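Local coordinates for protein putative monooxygenase (Fusobacterium nucleatum subsp. nucleatum, PDB 3MCS) that probably acts as a monooxygenase of the antibiotic-biosynthesis monooxygenase family, which would make it an oxidoreductase, at residues Tyr30-Met35 against Val204-Asn209; Leu44-Asp49 against Ser56-Ile61; Glu132-Ile137 against Lys184-Gln189. All blocks are in the same frame, centred on the assembly; numbering follows the deposited sequence.

Contact 1 (Tyr30-Met35 against Val204-Asn209)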
# COMPACT_ATOMS: atom_id res chain seq x y z
N TYR A 30 12.52 -3.92 11.19
CA TYR A 30 11.16 -4.40 11.39
C TYR A 30 10.68 -5.23 10.23
O TYR A 30 10.13 -6.33 10.41
CB TYR A 30 10.24 -3.21 11.66
CG TYR A 30 8.76 -3.47 11.70
CD1 TYR A 30 8.21 -4.24 12.70
CD2 TYR A 30 7.90 -2.88 10.79
CE1 TYR A 30 6.85 -4.46 12.75
CE2 TYR A 30 6.54 -3.08 10.85
CZ TYR A 30 6.02 -3.88 11.83
OH TYR A 30 4.66 -4.10 11.91
N VAL A 31 10.92 -4.72 9.02
CA VAL A 31 10.47 -5.41 7.81
C VAL A 31 11.23 -6.72 7.65
O VAL A 31 10.62 -7.75 7.35
CB VAL A 31 10.59 -4.50 6.55
CG1 VAL A 31 10.33 -5.28 5.31
CG2 VAL A 31 9.65 -3.33 6.65
N ASN A 32 12.55 -6.68 7.88
CA ASN A 32 13.40 -7.87 7.74
C ASN A 32 13.17 -8.96 8.78
O ASN A 32 13.28 -10.14 8.48
CB ASN A 32 14.89 -7.50 7.73
CG ASN A 32 15.34 -6.81 6.44
OD1 ASN A 32 14.70 -6.92 5.39
ND2 ASN A 32 16.47 -6.13 6.51
N LYS A 33 12.87 -8.56 10.01
CA LYS A 33 12.68 -9.54 11.08
C LYS A 33 11.29 -10.13 10.99
O LYS A 33 11.10 -11.30 11.30
CB LYS A 33 12.97 -8.95 12.48
CG LYS A 33 12.86 -10.02 13.62
CD LYS A 33 13.13 -9.44 15.03
CE LYS A 33 13.07 -10.53 16.13
NZ LYS A 33 14.11 -11.59 15.98
N THR A 34 10.32 -9.34 10.54
CA THR A 34 8.95 -9.83 10.40
C THR A 34 8.80 -10.90 9.34
O THR A 34 8.34 -12.01 9.63
CB THR A 34 7.96 -8.69 10.09
OG1 THR A 34 7.89 -7.83 11.22
CG2 THR A 34 6.58 -9.22 9.81
N MSE A 35 9.18 -10.56 8.10
CA MSE A 35 9.06 -11.48 6.96
C MSE A 35 10.01 -12.67 7.06
O MSE A 35 9.67 -13.77 6.63
CB MSE A 35 9.29 -10.73 5.67
CG MSE A 35 8.11 -9.91 5.21
SE MSE A 35 6.69 -11.06 4.63
CE MSE A 35 7.49 -12.03 3.19
N VAL A 204 10.87 4.32 -2.09
CA VAL A 204 10.97 3.00 -1.47
C VAL A 204 12.06 2.90 -0.38
O VAL A 204 13.15 3.37 -0.55
CB VAL A 204 11.20 1.92 -2.56
CG1 VAL A 204 11.62 0.63 -1.96
CG2 VAL A 204 9.94 1.74 -3.38
N LEU A 205 11.74 2.27 0.75
CA LEU A 205 12.69 2.11 1.87
C LEU A 205 13.11 0.64 2.03
O LEU A 205 14.27 0.32 1.94
CB LEU A 205 12.08 2.64 3.16
CG LEU A 205 13.10 2.98 4.23
CD1 LEU A 205 12.39 3.72 5.34
CD2 LEU A 205 13.86 1.75 4.76
N LYS A 206 12.15 -0.24 2.28
CA LYS A 206 12.42 -1.67 2.33
C LYS A 206 11.14 -2.43 2.00
O LYS A 206 10.09 -2.13 2.55
CB LYS A 206 12.96 -2.11 3.69
CG LYS A 206 13.62 -3.51 3.70
CD LYS A 206 14.94 -3.52 2.90
CE LYS A 206 15.54 -4.95 2.70
NZ LYS A 206 14.73 -5.87 1.80
N ILE A 207 11.24 -3.38 1.06
CA ILE A 207 10.12 -4.23 0.66
C ILE A 207 10.51 -5.71 0.71
O ILE A 207 11.55 -6.11 0.18
CB ILE A 207 9.68 -3.97 -0.79
CG1 ILE A 207 9.13 -2.56 -0.95
CG2 ILE A 207 8.62 -4.98 -1.22
CD1 ILE A 207 8.78 -2.25 -2.34
N GLU A 208 9.66 -6.51 1.34
CA GLU A 208 9.78 -7.98 1.38
C GLU A 208 8.37 -8.57 1.26
O GLU A 208 7.43 -8.11 1.92
CB GLU A 208 10.45 -8.48 2.67
CG GLU A 208 11.93 -8.18 2.77
CD GLU A 208 12.77 -8.95 1.76
OE1 GLU A 208 12.29 -9.99 1.25
OE2 GLU A 208 13.91 -8.50 1.49
N ASN A 209 8.22 -9.56 0.39
CA ASN A 209 6.93 -10.22 0.25
C ASN A 209 7.09 -11.66 -0.25
O ASN A 209 8.14 -12.03 -0.82
CB ASN A 209 5.97 -9.42 -0.66
CG ASN A 209 6.38 -9.45 -2.14
OD1 ASN A 209 7.56 -9.57 -2.49
ND2 ASN A 209 5.39 -9.29 -3.01
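Val31, Asn32 and Met35 of helix 20-37 meet Lys206 and Glu208 of strand 194-209 in a helix-on-sheet layer, with the two segments running nearly parallel: their axes lie 8.4 Å apart at an angle of 8°. The middle of the interface is aliphatic. Val31 CG1, one branch of a side chain that points at the strand, touches Lys206 CG at 4.1 Å and lies almost as close to Glu208 CB. One turn on, selenomethionine Met35 packs its CG against the start of Glu208, 3.7 Å from Glu208 CB. Bends at chi2 (-70°) and chi3 then carry its methyl group past Glu208, so that Met35 CE rests 3.5 Å from the backbone carbon C of Asn209. The polar ends gather at the outer side. Lys206 bends at chi2 and chi4, which turns its ammonium group along the strand into a salt bridge, NZ to Glu208 OE2 at 2.8 Å. The carboxylate oxygen is met on its anti side, with NZ 19° out of the carboxylate plane. Gln109 takes a second, weak bond from the same ammonium. Asn32 crosses Lys206 at about a right angle, and its OD1 comes 3.4 Å from Lys206 CE, a van der Waals approach. No hydrogen bond joins residues 30-35 to 204-209, so the measured contacts are packing, with charge paired within the strand. A classic beta bulge sets Leu205 and Lys206 together opposite Ala46 of strand 41-49, while Asn209 turns away from the helix and bonds through its amide to the backbone of Ile107 and Lys105. A helix laid along an antiparallel sheet in this way is typical of the ferredoxin-like alpha+beta fold of the dimeric alpha/beta-barrel clan.

Contact 2 (Leu44-Asp49 against Ser56-Ile61); sequences LFAATD and SYIVEI
Phe45 and Val59 cross obliquely on one face of the hairpin, CB to CB at 4.0 Å. The Phe45 ring presents its edge to the neighbouring strand: Val59 O lies in the ring plane, 3.4 Å from Phe45 CD1. Farther round the rim, Phe45 CE1 approaches Ile61 CG2. On the same face Tyr57 also uses a ring edge, with CE1 3.9 Å from Asp49 CB in the plane of the ring. The other face carries Leu44, Ala46, Ile58 and Glu60. There Leu44 CD2 leans on the aliphatic part of Glu60, 3.9 Å from Glu60 CG, and the extended Glu60 chain takes its carboxylate onward to the hydroxyls of Tyr30 and Tyr62. Four backbone hydrogen bonds fix the register, two in each of the pairs Phe45-Val59 and Ala47-Tyr57. The straightest, Ala47 N to Tyr57 O, is 2.9 Å long with 177° at the hydrogen. Water 1 donates to Ala47 O and also hydrogen-bonds Ser56 OG. The hairpin is central: strand 194-209 pairs with the other side of 41-49, strand 7-15 with 55-62, helix 20-37 lies over Leu44 and Ala46, and on the opposite face Phe45 meets Phe165 edge-to-face.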
# COMPACT_ATOMS: atom_id res chain seq x y z
N LEU A 44 5.30 -6.90 3.47
CA LEU A 44 5.45 -5.60 4.16
C LEU A 44 6.17 -4.65 3.21
O LEU A 44 7.11 -5.05 2.54
CB LEU A 44 6.16 -5.71 5.52
CG LEU A 44 5.18 -6.06 6.64
CD1 LEU A 44 4.89 -7.51 6.61
CD2 LEU A 44 5.74 -5.69 7.99
N PHE A 45 5.70 -3.41 3.15
CA PHE A 45 6.24 -2.44 2.22
C PHE A 45 6.45 -1.10 2.89
O PHE A 45 5.51 -0.43 3.19
CB PHE A 45 5.25 -2.30 1.08
CG PHE A 45 4.82 -3.62 0.49
CD1 PHE A 45 3.81 -4.36 1.08
CD2 PHE A 45 5.42 -4.12 -0.65
CE1 PHE A 45 3.41 -5.58 0.56
CE2 PHE A 45 5.01 -5.34 -1.19
CZ PHE A 45 4.01 -6.07 -0.57
N ALA A 46 7.69 -0.74 3.17
CA ALA A 46 8.00 0.55 3.79
C ALA A 46 8.45 1.54 2.72
O ALA A 46 9.35 1.23 1.94
CB ALA A 46 9.08 0.39 4.83
N ALA A 47 7.82 2.70 2.69
CA ALA A 47 8.15 3.77 1.76
C ALA A 47 8.13 5.10 2.49
O ALA A 47 7.75 5.16 3.66
CB ALA A 47 7.15 3.80 0.62
N THR A 48 8.51 6.18 1.82
CA THR A 48 8.57 7.49 2.42
C THR A 48 8.09 8.56 1.45
O THR A 48 8.36 8.47 0.26
CB THR A 48 10.04 7.87 2.84
OG1 THR A 48 10.63 6.84 3.62
CG2 THR A 48 10.07 9.12 3.63
N ASP A 49 7.40 9.57 1.98
CA ASP A 49 7.00 10.76 1.24
C ASP A 49 7.79 11.90 1.88
O ASP A 49 7.59 12.21 3.04
CB ASP A 49 5.49 10.99 1.37
CG ASP A 49 4.98 12.14 0.52
OD1 ASP A 49 5.77 12.79 -0.20
OD2 ASP A 49 3.76 12.40 0.58
N SER A 56 6.25 8.67 6.97
CA SER A 56 6.45 7.23 6.79
C SER A 56 5.17 6.53 6.35
O SER A 56 4.09 6.81 6.85
CB SER A 56 6.88 6.61 8.12
OG SER A 56 6.82 5.19 8.08
N TYR A 57 5.26 5.63 5.37
CA TYR A 57 4.11 4.78 5.02
C TYR A 57 4.59 3.37 5.09
O TYR A 57 5.68 3.07 4.64
CB TYR A 57 3.59 5.00 3.61
CG TYR A 57 2.81 6.25 3.38
CD1 TYR A 57 3.45 7.43 2.99
CD2 TYR A 57 1.43 6.26 3.49
CE1 TYR A 57 2.74 8.59 2.76
CE2 TYR A 57 0.70 7.42 3.26
CZ TYR A 57 1.36 8.58 2.89
OH TYR A 57 0.66 9.73 2.66
N ILE A 58 3.78 2.50 5.68
CA ILE A 58 4.10 1.09 5.74
C ILE A 58 2.80 0.37 5.41
O ILE A 58 1.81 0.54 6.10
CB ILE A 58 4.63 0.66 7.14
CG1 ILE A 58 5.79 1.53 7.59
CG2 ILE A 58 5.09 -0.77 7.10
CD1 ILE A 58 6.38 1.11 8.95
N VAL A 59 2.81 -0.37 4.31
CA VAL A 59 1.70 -1.18 3.88
C VAL A 59 1.99 -2.58 4.41
O VAL A 59 3.03 -3.12 4.13
CB VAL A 59 1.58 -1.19 2.36
CG1 VAL A 59 0.42 -2.07 1.89
CG2 VAL A 59 1.42 0.23 1.86
N GLU A 60 1.07 -3.13 5.20
CA GLU A 60 1.24 -4.44 5.82
C GLU A 60 0.05 -5.31 5.42
O GLU A 60 -1.09 -4.88 5.53
CB GLU A 60 1.30 -4.30 7.35
CG GLU A 60 2.48 -3.48 7.91
CD GLU A 60 2.58 -3.48 9.49
OE1 GLU A 60 1.80 -4.12 10.22
OE2 GLU A 60 3.47 -2.84 10.03
N ILE A 61 0.33 -6.54 4.96
CA ILE A 61 -0.73 -7.46 4.51
C ILE A 61 -0.53 -8.85 5.06
O ILE A 61 0.56 -9.43 4.97
CB ILE A 61 -0.89 -7.46 2.97
CG1 ILE A 61 -2.14 -8.27 2.56
CG2 ILE A 61 0.39 -7.94 2.30
CD1 ILE A 61 -2.50 -8.10 1.07
O HOH W 1 8.13 3.89 6.30
O HOH W 2 1.79 11.80 2.03

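Contact 3 (Glu132-Ile137 against Lys184-Gln189). With ACT (acetate ion), chain C.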
# COMPACT_ATOMS: atom_id res chain seq x y z
N GLU A 132 -16.98 -1.02 -10.12
CA GLU A 132 -16.73 -1.94 -11.22
C GLU A 132 -15.70 -1.38 -12.19
O GLU A 132 -14.91 -2.14 -12.76
CB GLU A 132 -18.05 -2.32 -11.92
CG GLU A 132 -19.04 -3.06 -10.97
CD GLU A 132 -18.44 -4.37 -10.39
OE1 GLU A 132 -18.19 -5.31 -11.18
OE2 GLU A 132 -18.24 -4.46 -9.14
N ILE A 133 -15.69 -0.06 -12.36
CA ILE A 133 -14.75 0.59 -13.27
C ILE A 133 -13.30 0.45 -12.78
O ILE A 133 -12.44 -0.04 -13.49
CB ILE A 133 -15.09 2.08 -13.51
CG1 ILE A 133 -16.43 2.19 -14.29
CG2 ILE A 133 -13.97 2.74 -14.27
CD1 ILE A 133 -16.97 3.63 -14.48
N ILE A 134 -13.05 0.87 -11.55
CA ILE A 134 -11.69 0.82 -11.04
C ILE A 134 -11.20 -0.61 -10.95
O ILE A 134 -10.03 -0.87 -11.24
CB ILE A 134 -11.52 1.57 -9.69
CG1 ILE A 134 -10.03 1.73 -9.37
CG2 ILE A 134 -12.28 0.85 -8.54
CD1 ILE A 134 -9.75 2.63 -8.20
N LYS A 135 -12.07 -1.54 -10.56
CA LYS A 135 -11.66 -2.95 -10.46
C LYS A 135 -11.03 -3.41 -11.77
O LYS A 135 -9.97 -4.01 -11.75
CB LYS A 135 -12.82 -3.87 -10.07
CG LYS A 135 -13.24 -3.87 -8.58
CD LYS A 135 -14.56 -4.64 -8.42
CE LYS A 135 -15.10 -4.66 -7.01
NZ LYS A 135 -16.43 -5.30 -7.00
N ASN A 136 -11.71 -3.10 -12.88
CA ASN A 136 -11.26 -3.48 -14.23
C ASN A 136 -9.92 -2.85 -14.58
O ASN A 136 -9.01 -3.53 -15.04
CB ASN A 136 -12.28 -3.07 -15.29
CG ASN A 136 -13.60 -3.83 -15.19
OD1 ASN A 136 -13.62 -5.05 -15.03
ND2 ASN A 136 -14.70 -3.10 -15.31
N ILE A 137 -9.82 -1.54 -14.35
CA ILE A 137 -8.59 -0.82 -14.63
C ILE A 137 -7.41 -1.36 -13.85
O ILE A 137 -6.33 -1.50 -14.40
CB ILE A 137 -8.73 0.69 -14.32
CG1 ILE A 137 -9.61 1.37 -15.38
CG2 ILE A 137 -7.36 1.36 -14.29
CD1 ILE A 137 -9.07 1.30 -16.83
N LYS A 184 -6.00 6.99 -19.45
CA LYS A 184 -6.46 8.35 -19.77
C LYS A 184 -7.99 8.36 -19.91
O LYS A 184 -8.65 9.24 -19.37
CB LYS A 184 -5.78 8.89 -21.04
CG LYS A 184 -4.33 9.33 -20.88
CD LYS A 184 -3.79 9.96 -22.18
N ASP A 185 -8.53 7.38 -20.63
CA ASP A 185 -9.98 7.26 -20.81
C ASP A 185 -10.68 7.14 -19.49
O ASP A 185 -11.79 7.67 -19.33
CB ASP A 185 -10.36 6.04 -21.66
CG ASP A 185 -10.02 6.19 -23.14
OD1 ASP A 185 -9.71 7.32 -23.57
OD2 ASP A 185 -10.05 5.17 -23.85
N TYR A 186 -10.06 6.42 -18.55
CA TYR A 186 -10.61 6.21 -17.19
C TYR A 186 -10.65 7.51 -16.39
O TYR A 186 -11.65 7.83 -15.76
CB TYR A 186 -9.84 5.08 -16.45
CG TYR A 186 -9.66 5.28 -14.96
CD1 TYR A 186 -10.66 4.95 -14.05
CD2 TYR A 186 -8.48 5.78 -14.46
CE1 TYR A 186 -10.48 5.15 -12.68
CE2 TYR A 186 -8.29 5.96 -13.10
CZ TYR A 186 -9.29 5.66 -12.22
OH TYR A 186 -9.09 5.88 -10.89
N ILE A 187 -9.58 8.29 -16.46
CA ILE A 187 -9.54 9.59 -15.81
C ILE A 187 -10.70 10.44 -16.32
O ILE A 187 -11.49 10.99 -15.55
CB ILE A 187 -8.15 10.29 -16.01
CG1 ILE A 187 -7.06 9.54 -15.22
CG2 ILE A 187 -8.19 11.76 -15.60
CD1 ILE A 187 -7.24 9.54 -13.68
N THR A 188 -10.83 10.52 -17.64
CA THR A 188 -11.91 11.30 -18.26
C THR A 188 -13.30 10.83 -17.81
O THR A 188 -14.11 11.64 -17.36
CB THR A 188 -11.80 11.25 -19.80
OG1 THR A 188 -10.66 12.02 -20.22
CG2 THR A 188 -13.09 11.80 -20.45
N GLN A 189 -13.54 9.53 -17.90
CA GLN A 189 -14.81 8.91 -17.53
C GLN A 189 -15.26 9.12 -16.07
O GLN A 189 -16.45 9.35 -15.82
CB GLN A 189 -14.73 7.40 -17.81
CG GLN A 189 -15.96 6.56 -17.42
CD GLN A 189 -15.82 5.08 -17.78
OE1 GLN A 189 -14.74 4.60 -18.06
NE2 GLN A 189 -16.94 4.35 -17.77
C ACT C . -5.60 6.37 -10.19
O ACT C . -4.38 6.64 -9.99
OXT ACT C . -6.41 7.36 -10.22
CH3 ACT C . -6.05 4.94 -10.38
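Ile137 has CG1 anti to its carbonyl carbon (chi1 -73°), and a second bend at chi2 of -61° folds CD1 round so that both atoms touch Tyr186. Ile137 CG1 and Tyr186 CB are 3.9 Å apart. Gln189, by contrast, is stretched out, with CG anti to the backbone N (chi1 177°), and its amide arrives from the direction opposite to Ile133. Its NE2 stops 3.4 Å from Ile133 CD1, a purely van der Waals meeting. The other branch of Ile133, CG2, lies at the edge of the Tyr186 ring near its plane, 4.0 Å from Tyr186 CD1. Ile134 CD1 comes to the phenol end of the same ring, 4.3 Å from Tyr186 OH. Tyr186 is thus the centre of the contact, met by three isoleucines of helix 127-143, and beyond them it also reaches Ile120 of strand 114-122. The segments themselves are nearly antiparallel, but their axes stay 11.3 Å apart, a spacing spanned by the Tyr186 ring and the extended Gln189 meeting isoleucine branches. The Tyr186 hydroxyl donates to OXT of an acetate ion at 3.1 Å, with the oxygen in the plane of the ring at its edge. No hydrogen bond or salt bridge crosses between the two segments, so the contact is mainly apolar packing, with the Gln189 amide at its rim; the acetate, probably from the crystallisation liquor, indicates only that the phenol can bind an anion and does not identify a substrate.

Overall arrangement
Contacts 1 and 2 share one region, their centres about 9 Å apart, because strands 194-209 and 41-49 are neighbours in the sheet: Lys206 O lies 2.8 Å from Ala46 N, a probable hydrogen bond, and Ile207 packs on Phe45. Contact 2 is the buried core, held chiefly by backbone bonds. Contact 1 is partly buried, a packing layer with a charged outer margin. Contact 3 is likewise partly buried but joins two helices in the second monooxygenase-family half of the chain, about 32 Å between centres from contact 1 and on the opposite side of the chain's centre. It reaches neither of the others; the nearest atoms of contacts 2 and 3 are about 15 Å apart.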